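Long-range contacts in probable outer membrane protein (Pseudomonas aeruginosa, PDB 3DWO), which probably carries long-chain fatty acids or similar hydrophobic compounds across the outer membrane, as a beta-barrel channel of the FadL family: residues I329-Y333 against T368-I373; K42-T48 against T99-P105; F214-A218 against F230-A234. One frame throughout, in Å; residues are numbered along the deposited sequence.

In the fold
The three contacts follow one another in the chain in the order 2, 3, 1. Contacts 2 and 3 are antiparallel pairings of neighbouring barrel strands; their centres are 19 Å apart, with about 9 Å between nearest atoms. Both set polar or aromatic side chains against N-terminal residues that probably lie inside the barrel, and bound detergent touches both. Contact 1 is different: it joins the end of strand 324-330 to the loop between strands 351-360 and 378-388, around a detergent tail. Its centre lies 28 Å from that of contact 3 and 37 Å from that of contact 2, on the opposite side of the chain's centre from contact 2.

Contact 1 (I329-Y333 against T368-I373); sequences IPYTY and TRDPRI. With C8E ((hydroxyethyloxy)tri(ethyloxy)octane), chain D; C8E ((hydroxyethyloxy)tri(ethyloxy)octane), chain E.
Thr-368 meets the backbone of Tyr-331: its OG1 donates a hydrogen bond to Tyr-331 O at 2.7 Å. With chi1 at 65°, OG1 lies between the backbone N and the carbonyl carbon of its own residue, while CG2 packs against Thr-332 OG1, which is hydrogen-bonded to His-365. Two residues on, Asp-370 takes the phenol of Tyr-331. Tyr-331 OH donates to Asp-370 OD2 at 2.6 Å, reaching the carboxylate oxygen on its syn side, with ring and carboxylate planes 77° apart. Arg-372 adds a second bond to the same hydroxyl, NH1 donating to Tyr-331 OH at 3.0 Å in the plane of the guanidinium. Arg-372 NH1 also forms a salt bridge to Asp-370 OD2, at 3.6 Å. The phenol is thus gripped as donor and acceptor at once, and the two charges probably polarise it. Gln-175 holds Arg-372 through NH2, and Ile-329 CD1 packs 4.0 Å from Arg-372 NH1, the two side chains crossing at about a right angle. Ile-373 closes the segment with its CB 3.9 Å from Tyr-333 OH. Its CG1 lies 3.5 Å from C4 of the chain D detergent, whose octyl tail continues over one face of the Tyr-331 ring; there C3 is 3.4 Å from Tyr-331 CE1. Gln-175 also bonds this detergent. A buried Tyr-Asp-Arg network beside an apolar tail, within a barrel, is consistent with a binding pocket for hydrophobic ligands as in FadL relatives.

Contact 2 (K42-T48 against T99-P105); sequences KRIAQLT and TGFLVVP. With C8E ((hydroxyethyloxy)tri(ethyloxy)octane), chain L.
Ile-44 and Val-103 exchange two backbone hydrogen bonds, as do Gln-46 with Phe-101 and Thr-48 with Thr-99; this is regular antiparallel pairing between neighbouring strands of an outer-membrane beta barrel. The short strand segments run 4.8 Å apart at 172°. Between these pairs lie the non-hydrogen-bonded ones, Ala-45 with Leu-102 and Leu-47 with Gly-100. Ala-45, Leu-47 and Leu-102 share a face where Leu-102 CD1 comes 4.0 Å from Ala-45 CB. A detergent chain lies along this face, with its C3 3.7 Å from Gly-100 C, so the face is probably the lipid-facing one. On the other face Gln-46 and Phe-101 lie side by side and point the same way, amide and ring planes 65° apart. Gln-46 CG stands anti to the backbone N (chi1 -179°) and the chain stays extended, which carries the amide away from the sheet, where OE1 accepts a hydrogen bond from Asn-9 and NE2 bonds Thr-440. Asn-9 and Pro-27 belong to the N-terminal part that plugs the barrel in FadL relatives. Further out, strand 423-441 bonds the outer edge of 44-48 and strand 110-125 that of 99-105, while Lys-42 reaches Asp-442 in a salt bridge. One water joins the polar groups of the Gln-46 face: it donates to Gln-46 OE1 at 3.1 Å and lies 2.7 Å from Thr-48 OG1.

Contact 3 (F214-A218 against F230-A234); sequences FFAGA and FAYHA
Residues 214-218 and 230-234 pair as antiparallel neighbours in the beta hairpin of strands 201-220 and 226-248, in the barrel wall. Five backbone hydrogen bonds hold them. Ala-216 and Tyr-232 exchange two, the one from Tyr-232 N to Ala-216 O being 2.8 Å long; Ala-218 and Phe-230 exchange two more. Ala-234 N, beyond the strand end, gives the fifth to Phe-214 O at 3.0 Å. A water donates to both Phe-214 O and Ala-234 O and so bridges the two segments where the pairing stops. The side-chain contact lies at the non-hydrogen-bonded pair Phe-215 and His-233. Phe-215 CB sits over the imidazole face, 3.6 Å from the ring centroid, in a CH-pi contact; His-233 CD2 is the ring atom nearest to that CB, at 3.4 Å. Phe-215 CG lies between its backbone N and carbonyl carbon (chi1 53°), which swings the phenyl ring away from 230-234, so that CB, and not the ring, lies over the imidazole. The ring planes are only 6° apart but slid, centroids 5.0 Å from each other, so overlap is slight. At the next such pair Gly-217 faces Ala-231, and the backbones come close, with Gly-217 CA 3.2 Å from Phe-230 O. Phe-230, Tyr-232, Ala-216 and Ala-218 line the other face, at least partly on the surface and probably toward lipid. Strand 158-177 bonds the far edge of 214-218 and strand 287-295 that of 230-234, where Tyr-287 stacks on His-233; Phe-31 of helix 29-32 meets both Phe-215 and His-233 edge-to-face, probably from the barrel interior.

Contact 1 (I329-Y333 against T368-I373)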
loop_
_atom_site.group_PDB
_atom_site.type_symbol
_atom_site.label_atom_id
_atom_site.label_comp_id
_atom_site.label_asym_id
_atom_site.label_seq_id
_atom_site.Cartn_x
_atom_site.Cartn_y
_atom_site.Cartn_z
ATOM N N ILE A 329 11.279 -8.271 -11.945
ATOM C CA ILE A 329 11.163 -9.070 -10.732
ATOM C C ILE A 329 9.740 -9.617 -10.568
ATOM O O ILE A 329 8.781 -8.861 -10.412
ATOM C CB ILE A 329 11.534 -8.216 -9.493
ATOM C CG1 ILE A 329 12.938 -7.641 -9.679
ATOM C CG2 ILE A 329 11.475 -9.064 -8.219
ATOM C CD1 ILE A 329 13.355 -6.657 -8.602
ATOM N N PRO A 330 9.588 -10.946 -10.614
ATOM C CA PRO A 330 8.251 -11.530 -10.464
ATOM C C PRO A 330 7.747 -11.462 -9.029
ATOM O O PRO A 330 8.507 -11.638 -8.084
ATOM C CB PRO A 330 8.448 -12.971 -10.931
ATOM C CG PRO A 330 9.646 -12.887 -11.848
ATOM C CD PRO A 330 10.547 -11.955 -11.087
ATOM N N TYR A 331 6.460 -11.196 -8.869
ATOM C CA TYR A 331 5.868 -11.130 -7.548
ATOM C C TYR A 331 4.616 -11.987 -7.497
ATOM O O TYR A 331 4.275 -12.527 -6.448
ATOM C CB TYR A 331 5.561 -9.679 -7.178
ATOM C CG TYR A 331 6.780 -8.939 -6.673
ATOM C CD1 TYR A 331 7.427 -9.345 -5.504
ATOM C CD2 TYR A 331 7.300 -7.845 -7.368
ATOM C CE1 TYR A 331 8.563 -8.680 -5.036
ATOM C CE2 TYR A 331 8.439 -7.171 -6.911
ATOM C CZ TYR A 331 9.063 -7.591 -5.744
ATOM O OH TYR A 331 10.175 -6.917 -5.275
ATOM N N THR A 332 3.951 -12.115 -8.642
ATOM C CA THR A 332 2.738 -12.922 -8.777
ATOM C C THR A 332 1.793 -12.897 -7.575
ATOM O O THR A 332 1.476 -13.937 -7.000
ATOM C CB THR A 332 3.095 -14.394 -9.080
ATOM O OG1 THR A 332 4.023 -14.870 -8.098
ATOM C CG2 THR A 332 3.735 -14.515 -10.458
ATOM N N TYR A 333 1.349 -11.703 -7.199
ATOM C CA TYR A 333 0.418 -11.541 -6.086
ATOM C C TYR A 333 -0.870 -12.311 -6.359
ATOM O O TYR A 333 -1.243 -12.517 -7.510
ATOM C CB TYR A 333 0.071 -10.063 -5.909
ATOM C CG TYR A 333 1.026 -9.275 -5.045
ATOM C CD1 TYR A 333 2.348 -9.687 -4.855
ATOM C CD2 TYR A 333 0.609 -8.101 -4.428
ATOM C CE1 TYR A 333 3.227 -8.941 -4.061
ATOM C CE2 TYR A 333 1.473 -7.350 -3.641
ATOM C CZ TYR A 333 2.776 -7.773 -3.458
ATOM O OH TYR A 333 3.606 -7.031 -2.647
ATOM N N THR A 368 7.734 -15.572 -3.523
ATOM C CA THR A 368 8.200 -14.252 -3.951
ATOM C C THR A 368 8.300 -13.141 -2.899
ATOM O O THR A 368 8.882 -12.087 -3.168
ATOM C CB THR A 368 7.309 -13.714 -5.086
ATOM O OG1 THR A 368 5.979 -13.505 -4.587
ATOM C CG2 THR A 368 7.247 -14.707 -6.242
ATOM N N ARG A 369 7.746 -13.347 -1.714
ATOM C CA ARG A 369 7.808 -12.292 -0.710
ATOM C C ARG A 369 9.248 -11.889 -0.408
ATOM O O ARG A 369 10.128 -12.740 -0.264
ATOM C CB ARG A 369 7.110 -12.720 0.575
ATOM C CG ARG A 369 6.955 -11.599 1.613
ATOM C CD ARG A 369 5.944 -12.017 2.660
ATOM N NE ARG A 369 6.131 -13.424 2.948
ATOM C CZ ARG A 369 5.188 -14.352 2.845
ATOM N NH1 ARG A 369 3.960 -14.034 2.468
ATOM N NH2 ARG A 369 5.496 -15.610 3.094
ATOM N N ASP A 370 9.480 -10.582 -0.320
ATOM C CA ASP A 370 10.810 -10.067 -0.035
ATOM C C ASP A 370 10.745 -8.992 1.050
ATOM O O ASP A 370 9.674 -8.695 1.565
ATOM C CB ASP A 370 11.452 -9.527 -1.318
ATOM C CG ASP A 370 10.707 -8.348 -1.893
ATOM O OD1 ASP A 370 9.800 -7.831 -1.206
ATOM O OD2 ASP A 370 11.038 -7.930 -3.028
ATOM N N PRO A 371 11.893 -8.400 1.413
ATOM C CA PRO A 371 11.938 -7.363 2.456
ATOM C C PRO A 371 11.207 -6.047 2.186
ATOM O O PRO A 371 10.916 -5.307 3.124
ATOM C CB PRO A 371 13.441 -7.146 2.658
ATOM C CG PRO A 371 14.034 -8.480 2.241
ATOM C CD PRO A 371 13.256 -8.773 0.999
ATOM N N ARG A 372 10.917 -5.748 0.920
ATOM C CA ARG A 372 10.218 -4.501 0.584
ATOM C C ARG A 372 8.824 -4.449 1.207
ATOM O O ARG A 372 8.455 -3.464 1.850
ATOM C CB ARG A 372 10.072 -4.344 -0.934
ATOM C CG ARG A 372 11.373 -4.341 -1.684
ATOM C CD ARG A 372 11.224 -3.748 -3.084
ATOM N NE ARG A 372 12.547 -3.443 -3.620
ATOM C CZ ARG A 372 13.222 -4.216 -4.461
ATOM N NH1 ARG A 372 12.703 -5.355 -4.903
ATOM N NH2 ARG A 372 14.444 -3.859 -4.826
ATOM N N ILE A 373 8.059 -5.519 0.994
ATOM C CA ILE A 373 6.692 -5.645 1.503
ATOM C C ILE A 373 6.577 -7.042 2.124
ATOM O O ILE A 373 6.013 -7.953 1.521
ATOM C CB ILE A 373 5.650 -5.556 0.363
ATOM C CG1 ILE A 373 5.930 -4.346 -0.538
ATOM C CG2 ILE A 373 4.252 -5.464 0.954
ATOM C CD1 ILE A 373 5.692 -3.002 0.124
HETATM C C1 C8E D . 6.266 -8.578 -1.760
HETATM C C2 C8E D . 7.043 -7.433 -2.221
HETATM C C3 C8E D . 6.439 -6.661 -3.298
HETATM C C4 C8E D . 7.306 -5.522 -3.544
HETATM C C5 C8E D . 6.527 -4.467 -4.241
HETATM C C6 C8E D . 7.183 -3.181 -4.096
HETATM C C7 C8E D . 6.612 -2.479 -5.232
HETATM C C8 C8E D . 6.329 -1.076 -4.846
HETATM O O9 C8E D . 6.706 0.097 -5.553
HETATM C C10 C8E D . 8.081 0.351 -5.771
HETATM C C11 C8E D . 8.139 1.635 -6.537
HETATM O O12 C8E D . 8.245 1.380 -7.948
HETATM C C13 C8E D . 9.507 1.768 -8.573
HETATM C C14 C8E D . 10.816 0.918 -8.617
HETATM O O15 C8E D . 11.689 0.536 -9.723
HETATM C C16 C8E D . 11.298 -0.719 -10.315
HETATM C C17 C8E D . 11.967 -1.961 -9.696
HETATM O O18 C8E D . 13.145 -1.897 -8.865
HETATM C C19 C8E D . 14.386 -2.007 -9.614
HETATM C C20 C8E D . 15.475 -3.105 -9.319
HETATM O O21 C8E D . 16.563 -2.789 -8.437
HETATM C C1 C8E E . 4.102 7.566 3.337
HETATM C C2 C8E E . 4.002 6.143 3.635
HETATM C C3 C8E E . 2.709 5.549 3.311
HETATM C C4 C8E E . 1.929 5.504 4.535
HETATM C C5 C8E E . 1.279 4.181 4.636
HETATM C C6 C8E E . 0.168 4.248 5.559
HETATM C C7 C8E E . -0.134 2.838 5.691
HETATM C C8 C8E E . -0.371 2.556 7.113
HETATM O O9 C8E E . -1.084 1.469 7.661
HETATM C C10 C8E E . -2.448 1.290 7.340
HETATM C C11 C8E E . -2.848 0.054 8.085
HETATM O O12 C8E E . -2.011 -1.062 7.720
HETATM C C13 C8E E . -2.079 -2.207 8.617
HETATM C C14 C8E E . -0.921 -3.212 8.914
HETATM O O15 C8E E . 0.467 -2.993 9.297
HETATM C C16 C8E E . 1.313 -2.893 8.133
HETATM C C17 C8E E . 1.902 -4.229 7.654
HETATM O O18 C8E E . 3.288 -4.585 7.823
HETATM C C19 C8E E . 4.107 -4.171 6.693
HETATM C C20 C8E E . 4.815 -5.179 5.716
HETATM O O21 C8E E . 4.260 -5.369 4.411
#

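Contact 2 (K42-T48 against T99-P105)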
loop_
_atom_site.group_PDB
_atom_site.type_symbol
_atom_site.label_atom_id
_atom_site.label_comp_id
_atom_site.label_asym_id
_atom_site.label_seq_id
_atom_site.Cartn_x
_atom_site.Cartn_y
_atom_site.Cartn_z
ATOM N N LYS A 42 -28.290 15.871 3.684
ATOM C CA LYS A 42 -27.748 17.222 3.822
ATOM C C LYS A 42 -26.276 17.376 3.467
ATOM O O LYS A 42 -25.584 16.397 3.191
ATOM C CB LYS A 42 -27.983 17.739 5.244
ATOM C CG LYS A 42 -27.968 16.660 6.312
ATOM C CD LYS A 42 -26.686 15.850 6.291
ATOM C CE LYS A 42 -26.790 14.662 7.236
ATOM N NZ LYS A 42 -27.164 15.085 8.615
ATOM N N ARG A 43 -25.813 18.625 3.473
ATOM C CA ARG A 43 -24.427 18.950 3.165
ATOM C C ARG A 43 -23.527 18.535 4.317
ATOM O O ARG A 43 -23.785 18.887 5.466
ATOM C CB ARG A 43 -24.250 20.453 2.953
ATOM C CG ARG A 43 -24.944 21.048 1.748
ATOM C CD ARG A 43 -24.547 22.514 1.633
ATOM N NE ARG A 43 -25.123 23.185 0.471
ATOM C CZ ARG A 43 -24.771 24.406 0.074
ATOM N NH1 ARG A 43 -23.847 25.083 0.745
ATOM N NH2 ARG A 43 -25.339 24.951 -0.996
ATOM N N ILE A 44 -22.464 17.801 4.006
ATOM C CA ILE A 44 -21.530 17.365 5.030
ATOM C C ILE A 44 -20.088 17.521 4.560
ATOM O O ILE A 44 -19.734 17.132 3.443
ATOM C CB ILE A 44 -21.768 15.892 5.422
ATOM C CG1 ILE A 44 -23.239 15.675 5.770
ATOM C CG2 ILE A 44 -20.923 15.534 6.638
ATOM C CD1 ILE A 44 -23.571 14.253 6.172
ATOM N N ALA A 45 -19.269 18.117 5.421
ATOM C CA ALA A 45 -17.851 18.329 5.155
ATOM C C ALA A 45 -17.124 17.592 6.273
ATOM O O ALA A 45 -17.491 17.721 7.440
ATOM C CB ALA A 45 -17.521 19.812 5.196
ATOM N N GLN A 46 -16.097 16.824 5.926
ATOM C CA GLN A 46 -15.380 16.053 6.934
ATOM C C GLN A 46 -13.884 15.926 6.674
ATOM O O GLN A 46 -13.454 15.711 5.542
ATOM C CB GLN A 46 -16.000 14.658 7.020
ATOM C CG GLN A 46 -15.383 13.733 8.047
ATOM C CD GLN A 46 -16.000 12.345 7.996
ATOM O OE1 GLN A 46 -15.895 11.641 6.989
ATOM N NE2 GLN A 46 -16.657 11.950 9.078
ATOM N N LEU A 47 -13.097 16.061 7.734
ATOM C CA LEU A 47 -11.653 15.933 7.638
ATOM C C LEU A 47 -11.161 14.893 8.633
ATOM O O LEU A 47 -11.520 14.923 9.811
ATOM C CB LEU A 47 -10.960 17.263 7.927
ATOM C CG LEU A 47 -9.435 17.130 8.057
ATOM C CD1 LEU A 47 -8.839 16.607 6.753
ATOM C CD2 LEU A 47 -8.828 18.479 8.416
ATOM N N THR A 48 -10.335 13.974 8.149
ATOM C CA THR A 48 -9.783 12.924 8.987
ATOM C C THR A 48 -8.263 12.967 8.928
ATOM O O THR A 48 -7.677 13.241 7.882
ATOM C CB THR A 48 -10.247 11.523 8.517
ATOM O OG1 THR A 48 -11.657 11.379 8.744
ATOM C CG2 THR A 48 -9.497 10.427 9.275
ATOM N N THR A 99 -7.437 12.670 5.071
ATOM C CA THR A 99 -8.521 12.207 4.226
ATOM C C THR A 99 -9.654 13.222 4.344
ATOM O O THR A 99 -9.982 13.676 5.442
ATOM C CB THR A 99 -9.003 10.809 4.650
ATOM O OG1 THR A 99 -7.992 9.841 4.332
ATOM C CG2 THR A 99 -10.285 10.442 3.930
ATOM N N GLY A 100 -10.226 13.599 3.205
ATOM C CA GLY A 100 -11.303 14.572 3.214
ATOM C C GLY A 100 -12.506 14.145 2.397
ATOM O O GLY A 100 -12.362 13.571 1.317
ATOM N N PHE A 101 -13.697 14.427 2.914
ATOM C CA PHE A 101 -14.927 14.075 2.219
ATOM C C PHE A 101 -15.931 15.215 2.257
ATOM O O PHE A 101 -16.096 15.896 3.276
ATOM C CB PHE A 101 -15.565 12.834 2.843
ATOM C CG PHE A 101 -14.724 11.594 2.736
ATOM C CD1 PHE A 101 -14.509 10.986 1.503
ATOM C CD2 PHE A 101 -14.156 11.024 3.874
ATOM C CE1 PHE A 101 -13.740 9.824 1.403
ATOM C CE2 PHE A 101 -13.389 9.867 3.788
ATOM C CZ PHE A 101 -13.179 9.263 2.551
ATOM N N LEU A 102 -16.604 15.416 1.135
ATOM C CA LEU A 102 -17.613 16.451 1.031
ATOM C C LEU A 102 -18.781 15.902 0.225
ATOM O O LEU A 102 -18.597 15.375 -0.873
ATOM C CB LEU A 102 -17.038 17.694 0.347
ATOM C CG LEU A 102 -18.053 18.805 0.071
ATOM C CD1 LEU A 102 -18.645 19.303 1.380
ATOM C CD2 LEU A 102 -17.370 19.934 -0.673
ATOM N N VAL A 103 -19.979 16.001 0.787
ATOM C CA VAL A 103 -21.173 15.530 0.104
ATOM C C VAL A 103 -22.177 16.672 0.026
ATOM O O VAL A 103 -22.520 17.286 1.038
ATOM C CB VAL A 103 -21.810 14.338 0.830
ATOM C CG1 VAL A 103 -23.102 13.947 0.132
ATOM C CG2 VAL A 103 -20.842 13.164 0.844
ATOM N N VAL A 104 -22.637 16.949 -1.189
ATOM C CA VAL A 104 -23.579 18.031 -1.433
ATOM C C VAL A 104 -24.768 17.570 -2.268
ATOM O O VAL A 104 -24.657 17.426 -3.488
ATOM C CB VAL A 104 -22.896 19.190 -2.191
ATOM C CG1 VAL A 104 -23.876 20.325 -2.400
ATOM C CG2 VAL A 104 -21.676 19.664 -1.427
ATOM N N PRO A 105 -25.916 17.315 -1.624
ATOM C CA PRO A 105 -27.082 16.879 -2.401
ATOM C C PRO A 105 -27.512 18.002 -3.353
ATOM O O PRO A 105 -27.610 19.164 -2.950
ATOM C CB PRO A 105 -28.121 16.565 -1.323
ATOM C CG PRO A 105 -27.725 17.460 -0.184
ATOM C CD PRO A 105 -26.221 17.352 -0.184
HETATM C C1 C8E L . -11.419 17.437 -1.593
HETATM C C2 C8E L . -12.406 17.812 -0.593
HETATM C C3 C8E L . -12.041 17.474 0.782
HETATM C C4 C8E L . -13.103 17.966 1.641
HETATM C C5 C8E L . -12.509 18.845 2.677
HETATM C C6 C8E L . -13.499 19.183 3.678
HETATM O O HOH W 1 -12.846 12.222 6.474
#

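Contact 3 (F214-A218 against F230-A234)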
loop_
_atom_site.group_PDB
_atom_site.type_symbol
_atom_site.label_atom_id
_atom_site.label_comp_id
_atom_site.label_asym_id
_atom_site.label_seq_id
_atom_site.Cartn_x
_atom_site.Cartn_y
_atom_site.Cartn_z
ATOM N N PHE A 214 -11.650 5.127 -12.463
ATOM C CA PHE A 214 -13.096 5.175 -12.383
ATOM C C PHE A 214 -13.647 4.142 -11.411
ATOM O O PHE A 214 -13.058 3.081 -11.210
ATOM C CB PHE A 214 -13.680 4.984 -13.782
ATOM C CG PHE A 214 -13.267 6.063 -14.747
ATOM C CD1 PHE A 214 -13.993 7.250 -14.841
ATOM C CD2 PHE A 214 -12.108 5.926 -15.509
ATOM C CE1 PHE A 214 -13.569 8.287 -15.677
ATOM C CE2 PHE A 214 -11.673 6.956 -16.349
ATOM C CZ PHE A 214 -12.405 8.139 -16.431
ATOM N N PHE A 215 -14.765 4.482 -10.783
ATOM C CA PHE A 215 -15.417 3.591 -9.838
ATOM C C PHE A 215 -16.923 3.837 -9.883
ATOM O O PHE A 215 -17.376 4.890 -10.344
ATOM C CB PHE A 215 -14.889 3.824 -8.421
ATOM C CG PHE A 215 -14.966 5.253 -7.972
ATOM C CD1 PHE A 215 -13.979 6.163 -8.334
ATOM C CD2 PHE A 215 -16.024 5.689 -7.179
ATOM C CE1 PHE A 215 -14.042 7.486 -7.910
ATOM C CE2 PHE A 215 -16.097 7.004 -6.751
ATOM C CZ PHE A 215 -15.104 7.908 -7.114
ATOM N N ALA A 216 -17.691 2.863 -9.407
ATOM C CA ALA A 216 -19.146 2.962 -9.403
ATOM C C ALA A 216 -19.722 2.139 -8.261
ATOM O O ALA A 216 -19.020 1.339 -7.640
ATOM C CB ALA A 216 -19.704 2.467 -10.735
ATOM N N GLY A 217 -21.004 2.335 -7.985
ATOM C CA GLY A 217 -21.633 1.592 -6.916
ATOM C C GLY A 217 -23.144 1.570 -6.994
ATOM O O GLY A 217 -23.763 2.308 -7.761
ATOM N N ALA A 218 -23.736 0.708 -6.182
ATOM C CA ALA A 218 -25.178 0.569 -6.126
ATOM C C ALA A 218 -25.566 0.284 -4.686
ATOM O O ALA A 218 -24.839 -0.394 -3.962
ATOM C CB ALA A 218 -25.627 -0.569 -7.030
ATOM N N PHE A 230 -23.016 -2.519 -3.093
ATOM C CA PHE A 230 -22.010 -3.136 -3.928
ATOM C C PHE A 230 -21.216 -2.002 -4.549
ATOM O O PHE A 230 -21.787 -1.090 -5.155
ATOM C CB PHE A 230 -22.637 -3.973 -5.037
ATOM C CG PHE A 230 -21.625 -4.649 -5.905
ATOM C CD1 PHE A 230 -20.921 -5.752 -5.437
ATOM C CD2 PHE A 230 -21.323 -4.144 -7.165
ATOM C CE1 PHE A 230 -19.928 -6.345 -6.211
ATOM C CE2 PHE A 230 -20.330 -4.727 -7.947
ATOM C CZ PHE A 230 -19.631 -5.829 -7.469
ATOM N N ALA A 231 -19.900 -2.054 -4.392
ATOM C CA ALA A 231 -19.044 -1.016 -4.937
ATOM C C ALA A 231 -17.920 -1.634 -5.744
ATOM O O ALA A 231 -17.357 -2.665 -5.368
ATOM C CB ALA A 231 -18.471 -0.160 -3.807
ATOM N N TYR A 232 -17.597 -1.004 -6.865
ATOM C CA TYR A 232 -16.523 -1.494 -7.703
ATOM C C TYR A 232 -15.571 -0.374 -8.090
ATOM O O TYR A 232 -15.992 0.680 -8.579
ATOM C CB TYR A 232 -17.072 -2.138 -8.972
ATOM C CG TYR A 232 -15.983 -2.719 -9.842
ATOM C CD1 TYR A 232 -15.357 -3.916 -9.498
ATOM C CD2 TYR A 232 -15.545 -2.051 -10.986
ATOM C CE1 TYR A 232 -14.319 -4.437 -10.274
ATOM C CE2 TYR A 232 -14.508 -2.563 -11.767
ATOM C CZ TYR A 232 -13.903 -3.755 -11.401
ATOM O OH TYR A 232 -12.880 -4.267 -12.162
ATOM N N HIS A 233 -14.285 -0.607 -7.851
ATOM C CA HIS A 233 -13.239 0.345 -8.201
ATOM C C HIS A 233 -12.381 -0.344 -9.249
ATOM O O HIS A 233 -11.752 -1.367 -8.976
ATOM C CB HIS A 233 -12.403 0.715 -6.971
ATOM C CG HIS A 233 -13.094 1.663 -6.040
ATOM N ND1 HIS A 233 -14.185 1.298 -5.279
ATOM C CD2 HIS A 233 -12.877 2.974 -5.781
ATOM C CE1 HIS A 233 -14.610 2.344 -4.592
ATOM N NE2 HIS A 233 -13.834 3.374 -4.879
ATOM N N ALA A 234 -12.378 0.205 -10.457
ATOM C CA ALA A 234 -11.619 -0.387 -11.543
ATOM C C ALA A 234 -10.124 -0.196 -11.339
ATOM O O ALA A 234 -9.694 0.722 -10.643
ATOM C CB ALA A 234 -12.055 0.222 -12.885
HETATM O O HOH W 2 -10.499 3.193 -9.881
#